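Local atomic coordinates of soluble lytic murein transglycosylase (Pseudomonas aeruginosa, PDB entry 5OHU), a protein that cleaves the glycan strands of bacterial peptidoglycan as a lytic transglycosylase, working both from strand ends and within strands. Residues 510-515 and 519-524; 559-564 and 573-578; 239-244 and 267-272. All blocks are in the same frame, centred on the assembly; numbering follows the deposited sequence.

Interactions 1 and 2 lie in the lysozyme-like SLT domain, with their centres about 16 Å apart, and Y576 joins them directly. Its OH is 2.7 Å from M520 O, a probable hydrogen bond between helix 569-578 and the loop of interaction 1, and Y576 OH also packs at 3.7 Å from L522 CD2. Interaction 3 lies earlier in the chain, where helix 235-251 meets the loop leading into helix 271-287. Its centre is about 43 Å from that of interaction 1 and 42 Å from that of interaction 2, and the nearest atoms are still about 26 and 25 Å away. The phosphate beside interaction 3, probably from the crystallisation liquor, is therefore remote from both contacts of the SLT domain.

Interaction 1: 510-515 and 519-524; sequences ARSGVG and LMQLMP
The backbone of 510-515 folds back beside 519-524, bringing the CA atoms of G515 and M523 to 6.1 Å from each other at the close of a type I beta turn from S512 to G515. Both segments belong to the long loop between helices 493-504 and 524-534 of the lysozyme-like SLT domain, and 519-522 carry most of the family's GLMQL sequence.

Q521 bridges the two segments with its amide. The chain bends at its middle bond (chi2 -67°), which brings the amide back toward 510-512. There NE2 gives a weak hydrogen bond to A510 O, 3.4 Å long and bent to 133° at the hydrogen, while its stronger partner is G518 O within the same loop. Glutamine suits the place because its amide is long enough to reach back to 510-512, with NE2 donating to carbonyls and OE1 lying 3.5 Å from S512 CB. The S512 hydroxyl faces its own turn, where OG accepts a weak bond from V514 N.

Farther along, M523 just precedes helix 524-534. Bends at chi2 and chi3 curl its flexible side chain against the turn, with SD 4.2 Å from V514 CG2, the two side chains meeting obliquely. G515 has a positive phi of 109°, at which a CB would press on the preceding carbonyl oxygen, so glycine fits the turn's last position. Its carbonyl oxygen accepts a hydrogen bond from T517 OG1 and is 3.9 Å from P524 CD. M523 CE, the end of the curled chain, comes to 3.3 Å from V514 O.

Interaction 2: 559-564 and 573-578; sequences SQVHSQ and SAAYNA
V561 of helix 547-564 leans on A575 and on the start of Y576, where helix 569-578 passes beside it. Along 573-578, S573 comes first and its CB points away from the other helix. Its OG donates to R569 O of its own helix and accepts from W495 NE1; the ring of W495 also meets that of H562, so one tryptophan touches both helices. A574 follows, a small residue packed against V583 of helix 580-586.

A575 makes the main contact: its CB is 3.5 Å from V561 CG1. Because CG1 stands anti to its own backbone N (chi1 -176°), that branch projects at the methyl of A575. A branched side chain facing a bare methyl lets the backbones come close, with the two CA atoms 7.0 Å apart. This is a buried helix-helix contact in the mainly helical, lysozyme-like SLT domain, and residues 575-577 form the family's A-Y-N motif.

At Y576 the same V561 CG1 passes 4.3 Å from the backbone N. The phenol ring extends along the flank of the contact, against L522 and Y610, and its OH reaches M520 O. N577 comes next, packed against E606 and Y610 of helix 605-624, and its backbone N gives only weak bonds to the oxygens of S573 and A574. A578 closes the segment beside W586, its N bonded to A574 O at 2.8 Å.

Interaction 3: 239-244 and 267-272; sequences DVVGLG and LPFSSD. With PO4 (phosphate ion), chain G.
S270 OG donates a 2.8 Å hydrogen bond to phosphate O4, and the serine OG also caps the start of helix 271-287. S270 is the N-cap of that helix, and its own backbone N is bonded to the carboxylate of E273, giving a capping box. Serine suits the position because its short hydroxyl can reach a helix-end NH and still offer a proton to an anion. The setting is the array of packed helices that the Slt70-like family builds into a superhelix: here the loop entering helix 271-287 lies against helix 235-251.

D239 OD1 comes to 3.3 Å from phosphate O1, a close approach of two anions rather than a bond. Its salt bridge to K186 probably offsets the negative charge gathered there, and W182 NE1 holds OD2.

Between the helix and the loop, the contact is buried and apolar. V241 uses both branches: CG2 meets L267 CD1 at 3.6 Å, while CG1, anti to the backbone N (chi1 165°), reaches the edge of the F269 ring in its plane, 3.8 Å from CZ. Beta-branching thus lets one residue touch two partners. An inverse gamma turn centred on P268, closed by F269 N to L267 O, brings these partners together, and L267 CB sits over one face of the ring toward its rim. Y263 packs on V241 and F269. At G242 the bare backbone faces the ring, with its N at the ring's edge, 4.0 Å from F269 CE1.

Interaction 1: 510-515 and 519-524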
ATOM      1  N   ALA A 510     -12.796  -5.605  11.983  1.00 33.10           N
ATOM      2  CA  ALA A 510     -11.713  -4.849  11.375  1.00 30.13           C
ATOM      3  C   ALA A 510     -11.784  -3.391  11.801  1.00 31.27           C
ATOM      4  O   ALA A 510     -12.865  -2.813  11.955  1.00 29.51           O
ATOM      5  CB  ALA A 510     -11.780  -4.944   9.855  1.00 22.52           C
ATOM      6  N   ARG A 511     -10.622  -2.790  11.992  1.00 36.57           N
ATOM      7  CA  ARG A 511     -10.571  -1.391  12.378  1.00 38.29           C
ATOM      8  C   ARG A 511      -9.348  -0.769  11.727  1.00 37.27           C
ATOM      9  O   ARG A 511      -8.251  -1.329  11.810  1.00 36.66           O
ATOM     10  CB  ARG A 511     -10.535  -1.238  13.902  1.00 40.10           C
ATOM     11  CG  ARG A 511     -10.350   0.178  14.343  1.00 56.92           C
ATOM     12  CD  ARG A 511     -10.556   0.327  15.824  1.00 73.37           C
ATOM     13  NE  ARG A 511      -9.987   1.610  16.250  1.00 81.44           N
ATOM     14  CZ  ARG A 511      -8.925   1.746  17.036  1.00 83.84           C
ATOM     15  NH1 ARG A 511      -8.320   0.659  17.497  1.00 83.88           N
ATOM     16  NH2 ARG A 511      -8.491   2.966  17.355  1.00 85.59           N
ATOM     17  N   SER A 512      -9.545   0.363  11.057  1.00 31.01           N
ATOM     18  CA  SER A 512      -8.471   1.011  10.329  1.00 32.58           C
ATOM     19  C   SER A 512      -7.704   1.959  11.244  1.00 43.65           C
ATOM     20  O   SER A 512      -8.119   2.254  12.368  1.00 47.78           O
ATOM     21  CB  SER A 512      -9.019   1.766   9.124  1.00 23.18           C
ATOM     22  OG  SER A 512      -9.449   3.056   9.511  1.00 28.19           O
ATOM     23  N   GLY A 513      -6.575   2.455  10.732  1.00 45.53           N
ATOM     24  CA  GLY A 513      -5.710   3.323  11.512  1.00 50.90           C
ATOM     25  C   GLY A 513      -6.337   4.643  11.913  1.00 52.93           C
ATOM     26  O   GLY A 513      -5.909   5.235  12.909  1.00 48.44           O
ATOM     27  N   VAL A 514      -7.337   5.119  11.167  1.00 48.50           N
ATOM     28  CA  VAL A 514      -7.977   6.397  11.470  1.00 46.58           C
ATOM     29  C   VAL A 514      -9.324   6.219  12.167  1.00 43.32           C
ATOM     30  O   VAL A 514     -10.023   7.207  12.414  1.00 42.28           O
ATOM     31  CB  VAL A 514      -8.122   7.259  10.208  1.00 41.92           C
ATOM     32  CG1 VAL A 514      -6.766   7.442   9.553  1.00 47.43           C
ATOM     33  CG2 VAL A 514      -9.099   6.621   9.234  1.00 37.86           C
ATOM     34  N   GLY A 515      -9.703   4.987  12.501  1.00 39.43           N
ATOM     35  CA  GLY A 515     -10.909   4.744  13.270  1.00 44.19           C
ATOM     36  C   GLY A 515     -12.074   4.118  12.524  1.00 37.91           C
ATOM     37  O   GLY A 515     -13.101   3.844  13.151  1.00 31.41           O
ATOM     38  N   LEU A 519     -17.622  -4.135   9.277  1.00 24.93           N
ATOM     39  CA  LEU A 519     -17.786  -4.715   7.940  1.00 25.12           C
ATOM     40  C   LEU A 519     -17.722  -3.656   6.850  1.00 19.90           C
ATOM     41  O   LEU A 519     -17.162  -3.894   5.773  1.00 17.76           O
ATOM     42  CB  LEU A 519     -19.113  -5.468   7.853  1.00 22.00           C
ATOM     43  CG  LEU A 519     -19.112  -6.783   8.631  1.00 24.61           C
ATOM     44  CD1 LEU A 519     -20.516  -7.366   8.736  1.00 21.55           C
ATOM     45  CD2 LEU A 519     -18.136  -7.796   7.999  1.00 19.89           C
ATOM     46  N   MET A 520     -18.287  -2.483   7.113  1.00 17.16           N
ATOM     47  CA  MET A 520     -18.409  -1.434   6.120  1.00 17.49           C
ATOM     48  C   MET A 520     -17.545  -0.219   6.451  1.00 27.56           C
ATOM     49  O   MET A 520     -17.638   0.800   5.754  1.00 21.82           O
ATOM     50  CB  MET A 520     -19.891  -1.083   5.970  1.00 16.73           C
ATOM     51  CG  MET A 520     -20.625  -2.153   5.172  1.00 25.87           C
ATOM     52  SD  MET A 520     -22.366  -1.746   4.846  1.00 27.32           S
ATOM     53  CE  MET A 520     -22.141  -1.021   3.189  1.00 24.25           C
ATOM     54  N   GLN A 521     -16.665  -0.335   7.459  1.00 23.14           N
ATOM     55  CA  GLN A 521     -15.586   0.626   7.721  1.00 26.13           C
ATOM     56  C   GLN A 521     -16.145   2.035   7.918  1.00 24.28           C
ATOM     57  O   GLN A 521     -15.777   2.993   7.235  1.00 27.51           O
ATOM     58  CB  GLN A 521     -14.532   0.595   6.596  1.00 15.53           C
ATOM     59  CG  GLN A 521     -13.660  -0.652   6.612  1.00 21.68           C
ATOM     60  CD  GLN A 521     -12.754  -0.692   7.846  1.00 32.83           C
ATOM     61  OE1 GLN A 521     -11.617  -0.212   7.817  1.00 33.14           O
ATOM     62  NE2 GLN A 521     -13.270  -1.251   8.941  1.00 31.76           N
ATOM     63  N   LEU A 522     -17.073   2.136   8.854  1.00 21.92           N
ATOM     64  CA  LEU A 522     -17.731   3.399   9.127  1.00 24.32           C
ATOM     65  C   LEU A 522     -16.900   4.229  10.092  1.00 31.99           C
ATOM     66  O   LEU A 522     -16.387   3.717  11.093  1.00 30.45           O
ATOM     67  CB  LEU A 522     -19.122   3.166   9.719  1.00 31.05           C
ATOM     68  CG  LEU A 522     -20.099   2.371   8.854  1.00 35.53           C
ATOM     69  CD1 LEU A 522     -21.420   2.138   9.608  1.00 20.76           C
ATOM     70  CD2 LEU A 522     -20.321   3.108   7.537  1.00 31.32           C
ATOM     71  N   MET A 523     -16.770   5.507   9.779  1.00 29.82           N
ATOM     72  CA  MET A 523     -16.246   6.450  10.748  1.00 26.45           C
ATOM     73  C   MET A 523     -17.312   6.745  11.800  1.00 29.21           C
ATOM     74  O   MET A 523     -18.503   6.818  11.477  1.00 32.44           O
ATOM     75  CB  MET A 523     -15.804   7.735  10.057  1.00 25.24           C
ATOM     76  CG  MET A 523     -14.664   7.502   9.080  1.00 29.33           C
ATOM     77  SD  MET A 523     -13.197   6.899   9.963  1.00 37.15           S
ATOM     78  CE  MET A 523     -12.958   8.178  11.193  1.00 29.93           C
ATOM     79  N   PRO A 524     -16.907   6.912  13.060  1.00 30.77           N
ATOM     80  CA  PRO A 524     -17.896   7.001  14.144  1.00 33.01           C
ATOM     81  C   PRO A 524     -18.771   8.230  14.065  1.00 38.45           C
ATOM     82  O   PRO A 524     -19.946   8.163  14.444  1.00 36.35           O
ATOM     83  CB  PRO A 524     -17.027   7.011  15.412  1.00 43.04           C
ATOM     84  CG  PRO A 524     -15.678   6.483  14.967  1.00 38.40           C
ATOM     85  CD  PRO A 524     -15.522   6.937  13.557  1.00 36.92           C
TER

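Interaction 2: 559-564 and 573-578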
ATOM      1  N   SER A 559     -26.788   4.294   0.869  1.00 15.28           N
ATOM      2  CA  SER A 559     -27.919   4.726   0.056  1.00 17.60           C
ATOM      3  C   SER A 559     -27.965   6.243  -0.078  1.00 19.38           C
ATOM      4  O   SER A 559     -28.450   6.750  -1.092  1.00 22.74           O
ATOM      5  CB  SER A 559     -29.229   4.190   0.635  1.00 15.74           C
ATOM      6  OG  SER A 559     -29.626   4.952   1.757  1.00 19.98           O
ATOM      7  N   GLN A 560     -27.476   6.975   0.931  1.00 22.73           N
ATOM      8  CA  GLN A 560     -27.357   8.431   0.824  1.00 22.15           C
ATOM      9  C   GLN A 560     -26.357   8.833  -0.256  1.00 17.38           C
ATOM     10  O   GLN A 560     -26.626   9.714  -1.078  1.00 20.38           O
ATOM     11  CB  GLN A 560     -26.926   9.027   2.166  1.00 18.25           C
ATOM     12  CG  GLN A 560     -28.052   9.226   3.161  1.00 31.82           C
ATOM     13  CD  GLN A 560     -27.573   9.858   4.467  1.00 43.96           C
ATOM     14  OE1 GLN A 560     -26.590   9.417   5.071  1.00 37.76           O
ATOM     15  NE2 GLN A 560     -28.266  10.908   4.898  1.00 52.18           N
ATOM     16  N   VAL A 561     -25.172   8.235  -0.240  1.00 18.82           N
ATOM     17  CA  VAL A 561     -24.211   8.544  -1.290  1.00 18.79           C
ATOM     18  C   VAL A 561     -24.797   8.155  -2.645  1.00 22.99           C
ATOM     19  O   VAL A 561     -24.649   8.872  -3.639  1.00 14.24           O
ATOM     20  CB  VAL A 561     -22.873   7.842  -1.003  1.00 21.79           C
ATOM     21  CG1 VAL A 561     -21.874   8.228  -2.024  1.00 28.77           C
ATOM     22  CG2 VAL A 561     -22.354   8.250   0.370  1.00 27.85           C
ATOM     23  N   HIS A 562     -25.546   7.056  -2.673  1.00 22.54           N
ATOM     24  CA  HIS A 562     -26.147   6.570  -3.907  1.00 19.20           C
ATOM     25  C   HIS A 562     -27.138   7.585  -4.481  1.00 24.33           C
ATOM     26  O   HIS A 562     -27.074   7.929  -5.670  1.00 16.51           O
ATOM     27  CB  HIS A 562     -26.806   5.218  -3.611  1.00 15.46           C
ATOM     28  CG  HIS A 562     -27.448   4.554  -4.785  1.00 19.14           C
ATOM     29  ND1 HIS A 562     -28.809   4.366  -4.868  1.00 23.19           N
ATOM     30  CD2 HIS A 562     -26.924   3.954  -5.882  1.00 22.89           C
ATOM     31  CE1 HIS A 562     -29.106   3.705  -5.975  1.00 14.24           C
ATOM     32  NE2 HIS A 562     -27.979   3.432  -6.603  1.00 20.24           N
ATOM     33  N   SER A 563     -28.059   8.095  -3.657  1.00 13.53           N
ATOM     34  CA  SER A 563     -28.985   9.071  -4.234  1.00 20.23           C
ATOM     35  C   SER A 563     -28.332  10.425  -4.456  1.00 15.59           C
ATOM     36  O   SER A 563     -28.736  11.145  -5.368  1.00 21.37           O
ATOM     37  CB  SER A 563     -30.260   9.228  -3.389  1.00 17.88           C
ATOM     38  OG  SER A 563     -29.973   9.243  -2.020  1.00 37.76           O
ATOM     39  N   GLN A 564     -27.299  10.763  -3.697  1.00 19.37           N
ATOM     40  CA  GLN A 564     -26.601  12.016  -3.938  1.00 20.89           C
ATOM     41  C   GLN A 564     -25.965  12.058  -5.328  1.00 29.15           C
ATOM     42  O   GLN A 564     -25.823  13.145  -5.895  1.00 27.33           O
ATOM     43  CB  GLN A 564     -25.564  12.225  -2.835  1.00 17.41           C
ATOM     44  CG  GLN A 564     -24.562  13.304  -3.096  1.00 30.59           C
ATOM     45  CD  GLN A 564     -23.701  13.600  -1.886  1.00 47.31           C
ATOM     46  OE1 GLN A 564     -23.615  12.796  -0.953  1.00 55.30           O
ATOM     47  NE2 GLN A 564     -23.054  14.758  -1.897  1.00 50.72           N
ATOM     48  N   SER A 573     -19.620   4.739  -5.519  1.00 14.96           N
ATOM     49  CA  SER A 573     -18.508   3.944  -5.009  1.00 16.37           C
ATOM     50  C   SER A 573     -17.281   4.817  -4.824  1.00 18.23           C
ATOM     51  O   SER A 573     -16.589   4.730  -3.795  1.00 14.51           O
ATOM     52  CB  SER A 573     -18.187   2.772  -5.947  1.00 14.01           C
ATOM     53  OG  SER A 573     -19.282   1.873  -6.010  1.00 16.46           O
ATOM     54  N   ALA A 574     -16.996   5.664  -5.818  1.00 12.00           N
ATOM     55  CA  ALA A 574     -15.864   6.580  -5.714  1.00 20.96           C
ATOM     56  C   ALA A 574     -16.029   7.504  -4.514  1.00 11.84           C
ATOM     57  O   ALA A 574     -15.068   7.771  -3.783  1.00 14.90           O
ATOM     58  CB  ALA A 574     -15.719   7.386  -7.009  1.00 11.43           C
ATOM     59  N   ALA A 575     -17.248   7.974  -4.277  1.00 11.93           N
ATOM     60  CA  ALA A 575     -17.472   8.898  -3.177  1.00 15.35           C
ATOM     61  C   ALA A 575     -17.327   8.202  -1.837  1.00 18.20           C
ATOM     62  O   ALA A 575     -16.828   8.808  -0.882  1.00 23.11           O
ATOM     63  CB  ALA A 575     -18.856   9.542  -3.300  1.00 12.09           C
ATOM     64  N   TYR A 576     -17.755   6.937  -1.748  1.00 20.39           N
ATOM     65  CA  TYR A 576     -17.548   6.177  -0.524  1.00 20.35           C
ATOM     66  C   TYR A 576     -16.082   6.188  -0.126  1.00 25.27           C
ATOM     67  O   TYR A 576     -15.756   6.318   1.058  1.00 20.99           O
ATOM     68  CB  TYR A 576     -18.041   4.738  -0.705  1.00 18.94           C
ATOM     69  CG  TYR A 576     -18.391   4.011   0.590  1.00 13.79           C
ATOM     70  CD1 TYR A 576     -17.411   3.365   1.347  1.00 13.97           C
ATOM     71  CD2 TYR A 576     -19.705   3.973   1.050  1.00 20.48           C
ATOM     72  CE1 TYR A 576     -17.732   2.687   2.530  1.00 14.46           C
ATOM     73  CE2 TYR A 576     -20.047   3.301   2.238  1.00 20.35           C
ATOM     74  CZ  TYR A 576     -19.050   2.658   2.968  1.00 24.73           C
ATOM     75  OH  TYR A 576     -19.385   1.999   4.138  1.00 22.83           O
ATOM     76  N   ASN A 577     -15.185   6.096  -1.106  1.00 20.69           N
ATOM     77  CA  ASN A 577     -13.772   5.957  -0.812  1.00 12.57           C
ATOM     78  C   ASN A 577     -13.073   7.308  -0.697  1.00 22.76           C
ATOM     79  O   ASN A 577     -12.213   7.481   0.172  1.00 20.51           O
ATOM     80  CB  ASN A 577     -13.092   5.117  -1.897  1.00 19.17           C
ATOM     81  CG  ASN A 577     -11.579   5.036  -1.697  1.00 22.26           C
ATOM     82  OD1 ASN A 577     -11.107   4.412  -0.737  1.00 25.65           O
ATOM     83  ND2 ASN A 577     -10.823   5.710  -2.555  1.00 13.81           N
ATOM     84  N   ALA A 578     -13.432   8.278  -1.554  1.00 19.18           N
ATOM     85  CA  ALA A 578     -12.723   9.548  -1.629  1.00 20.30           C
ATOM     86  C   ALA A 578     -13.526  10.733  -1.121  1.00 22.08           C
ATOM     87  O   ALA A 578     -12.956  11.815  -0.962  1.00 25.42           O
ATOM     88  CB  ALA A 578     -12.272   9.835  -3.077  1.00 11.50           C
TER

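Interaction 3: 239-244 and 267-272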
ATOM      1  N   ASP A 239      19.190  24.164  -7.145  1.00 23.08           N
ATOM      2  CA  ASP A 239      18.625  23.145  -6.264  1.00 23.10           C
ATOM      3  C   ASP A 239      17.484  23.711  -5.429  1.00 15.67           C
ATOM      4  O   ASP A 239      16.435  23.074  -5.283  1.00 20.48           O
ATOM      5  CB  ASP A 239      19.717  22.583  -5.354  1.00 39.37           C
ATOM      6  CG  ASP A 239      20.355  21.331  -5.913  1.00 48.05           C
ATOM      7  OD1 ASP A 239      19.651  20.543  -6.575  1.00 50.93           O
ATOM      8  OD2 ASP A 239      21.568  21.145  -5.695  1.00 58.01           O
ATOM      9  N   VAL A 240      17.665  24.906  -4.872  1.00 20.17           N
ATOM     10  CA  VAL A 240      16.579  25.525  -4.118  1.00 19.99           C
ATOM     11  C   VAL A 240      15.338  25.648  -4.987  1.00 20.73           C
ATOM     12  O   VAL A 240      14.243  25.217  -4.607  1.00 15.49           O
ATOM     13  CB  VAL A 240      17.018  26.887  -3.562  1.00 16.72           C
ATOM     14  CG1 VAL A 240      15.809  27.621  -2.979  1.00 15.62           C
ATOM     15  CG2 VAL A 240      18.079  26.655  -2.492  1.00 15.19           C
ATOM     16  N   VAL A 241      15.504  26.205  -6.186  1.00 17.60           N
ATOM     17  CA  VAL A 241      14.364  26.478  -7.048  1.00 14.95           C
ATOM     18  C   VAL A 241      13.716  25.179  -7.508  1.00 13.00           C
ATOM     19  O   VAL A 241      12.486  25.055  -7.517  1.00 16.44           O
ATOM     20  CB  VAL A 241      14.809  27.368  -8.221  1.00 13.61           C
ATOM     21  CG1 VAL A 241      13.767  27.378  -9.328  1.00 13.47           C
ATOM     22  CG2 VAL A 241      15.074  28.779  -7.700  1.00 19.08           C
ATOM     23  N   GLY A 242      14.526  24.179  -7.847  1.00 18.49           N
ATOM     24  CA  GLY A 242      13.957  22.932  -8.332  1.00 12.74           C
ATOM     25  C   GLY A 242      13.127  22.233  -7.281  1.00 19.44           C
ATOM     26  O   GLY A 242      12.052  21.698  -7.574  1.00 24.30           O
ATOM     27  N   LEU A 243      13.612  22.231  -6.034  1.00 17.92           N
ATOM     28  CA  LEU A 243      12.829  21.671  -4.941  1.00 15.41           C
ATOM     29  C   LEU A 243      11.509  22.411  -4.800  1.00 19.04           C
ATOM     30  O   LEU A 243      10.440  21.791  -4.674  1.00 19.25           O
ATOM     31  CB  LEU A 243      13.627  21.723  -3.634  1.00 19.06           C
ATOM     32  CG  LEU A 243      12.945  21.008  -2.460  1.00 26.56           C
ATOM     33  CD1 LEU A 243      13.969  20.199  -1.692  1.00 30.46           C
ATOM     34  CD2 LEU A 243      12.276  22.008  -1.549  1.00 27.22           C
ATOM     35  N   GLY A 244      11.562  23.744  -4.849  1.00 12.41           N
ATOM     36  CA  GLY A 244      10.343  24.522  -4.706  1.00 12.40           C
ATOM     37  C   GLY A 244       9.354  24.281  -5.832  1.00 12.18           C
ATOM     38  O   GLY A 244       8.148  24.178  -5.599  1.00 14.81           O
ATOM     39  N   LEU A 267      18.939  29.684 -14.679  1.00 26.33           N
ATOM     40  CA  LEU A 267      19.613  28.952 -13.617  1.00 27.24           C
ATOM     41  C   LEU A 267      20.203  27.658 -14.161  1.00 30.21           C
ATOM     42  O   LEU A 267      19.587  27.007 -15.012  1.00 32.04           O
ATOM     43  CB  LEU A 267      18.647  28.631 -12.471  1.00 21.47           C
ATOM     44  CG  LEU A 267      18.143  29.852 -11.705  1.00 19.23           C
ATOM     45  CD1 LEU A 267      17.208  29.430 -10.575  1.00 18.94           C
ATOM     46  CD2 LEU A 267      19.322  30.654 -11.169  1.00 20.36           C
ATOM     47  N   PRO A 268      21.277  27.296 -13.730  1.00 30.39           N
ATOM     48  CA  PRO A 268      21.970  26.125 -14.305  1.00 26.88           C
ATOM     49  C   PRO A 268      21.452  24.801 -13.758  1.00 28.85           C
ATOM     50  O   PRO A 268      22.145  24.056 -13.058  1.00 30.51           O
ATOM     51  CB  PRO A 268      23.423  26.384 -13.903  1.00 26.00           C
ATOM     52  CG  PRO A 268      23.277  27.026 -12.540  1.00 32.31           C
ATOM     53  CD  PRO A 268      22.103  27.974 -12.715  1.00 30.62           C
ATOM     54  N   PHE A 269      20.202  24.488 -14.074  1.00 31.22           N
ATOM     55  CA  PHE A 269      19.665  23.180 -13.733  1.00 28.55           C
ATOM     56  C   PHE A 269      20.469  22.092 -14.426  1.00 18.26           C
ATOM     57  O   PHE A 269      20.809  22.212 -15.601  1.00 25.88           O
ATOM     58  CB  PHE A 269      18.204  23.063 -14.176  1.00 29.76           C
ATOM     59  CG  PHE A 269      17.277  23.997 -13.483  1.00 27.71           C
ATOM     60  CD1 PHE A 269      16.984  23.834 -12.143  1.00 24.38           C
ATOM     61  CD2 PHE A 269      16.654  25.015 -14.185  1.00 31.20           C
ATOM     62  CE1 PHE A 269      16.105  24.689 -11.502  1.00 23.54           C
ATOM     63  CE2 PHE A 269      15.777  25.881 -13.551  1.00 28.83           C
ATOM     64  CZ  PHE A 269      15.498  25.714 -12.210  1.00 20.18           C
ATOM     65  N   SER A 270      20.752  21.013 -13.703  1.00 25.38           N
ATOM     66  CA  SER A 270      21.287  19.830 -14.358  1.00 35.08           C
ATOM     67  C   SER A 270      20.217  19.201 -15.245  1.00 40.50           C
ATOM     68  O   SER A 270      19.015  19.414 -15.064  1.00 32.96           O
ATOM     69  CB  SER A 270      21.784  18.799 -13.339  1.00 42.88           C
ATOM     70  OG  SER A 270      20.727  18.258 -12.564  1.00 43.22           O
ATOM     71  N   SER A 271      20.675  18.429 -16.230  1.00 47.90           N
ATOM     72  CA  SER A 271      19.745  17.722 -17.100  1.00 47.80           C
ATOM     73  C   SER A 271      18.793  16.841 -16.298  1.00 50.24           C
ATOM     74  O   SER A 271      17.620  16.694 -16.668  1.00 43.05           O
ATOM     75  CB  SER A 271      20.525  16.893 -18.121  1.00 47.27           C
ATOM     76  OG  SER A 271      19.928  16.977 -19.404  1.00 49.52           O
ATOM     77  N   ASP A 272      19.270  16.286 -15.179  1.00 46.82           N
ATOM     78  CA  ASP A 272      18.457  15.384 -14.372  1.00 42.27           C
ATOM     79  C   ASP A 272      17.372  16.136 -13.613  1.00 44.33           C
ATOM     80  O   ASP A 272      16.211  15.709 -13.592  1.00 44.31           O
ATOM     81  CB  ASP A 272      19.344  14.612 -13.400  1.00 59.05           C
ATOM     82  CG  ASP A 272      20.490  13.910 -14.100  1.00 79.89           C
ATOM     83  OD1 ASP A 272      20.235  13.226 -15.115  1.00 80.54           O
ATOM     84  OD2 ASP A 272      21.646  14.053 -13.642  1.00 86.57           O
TER
HETATM   85  P   PO4 G 706      20.987  16.624  -8.794  1.00127.82           P
HETATM   86  O1  PO4 G 706      21.001  17.772  -7.812  1.00128.57           O
HETATM   87  O2  PO4 G 706      19.572  16.117  -8.952  1.00129.35           O
HETATM   88  O3  PO4 G 706      21.870  15.512  -8.274  1.00126.03           O
HETATM   89  O4  PO4 G 706      21.497  17.095 -10.136  1.00125.37           O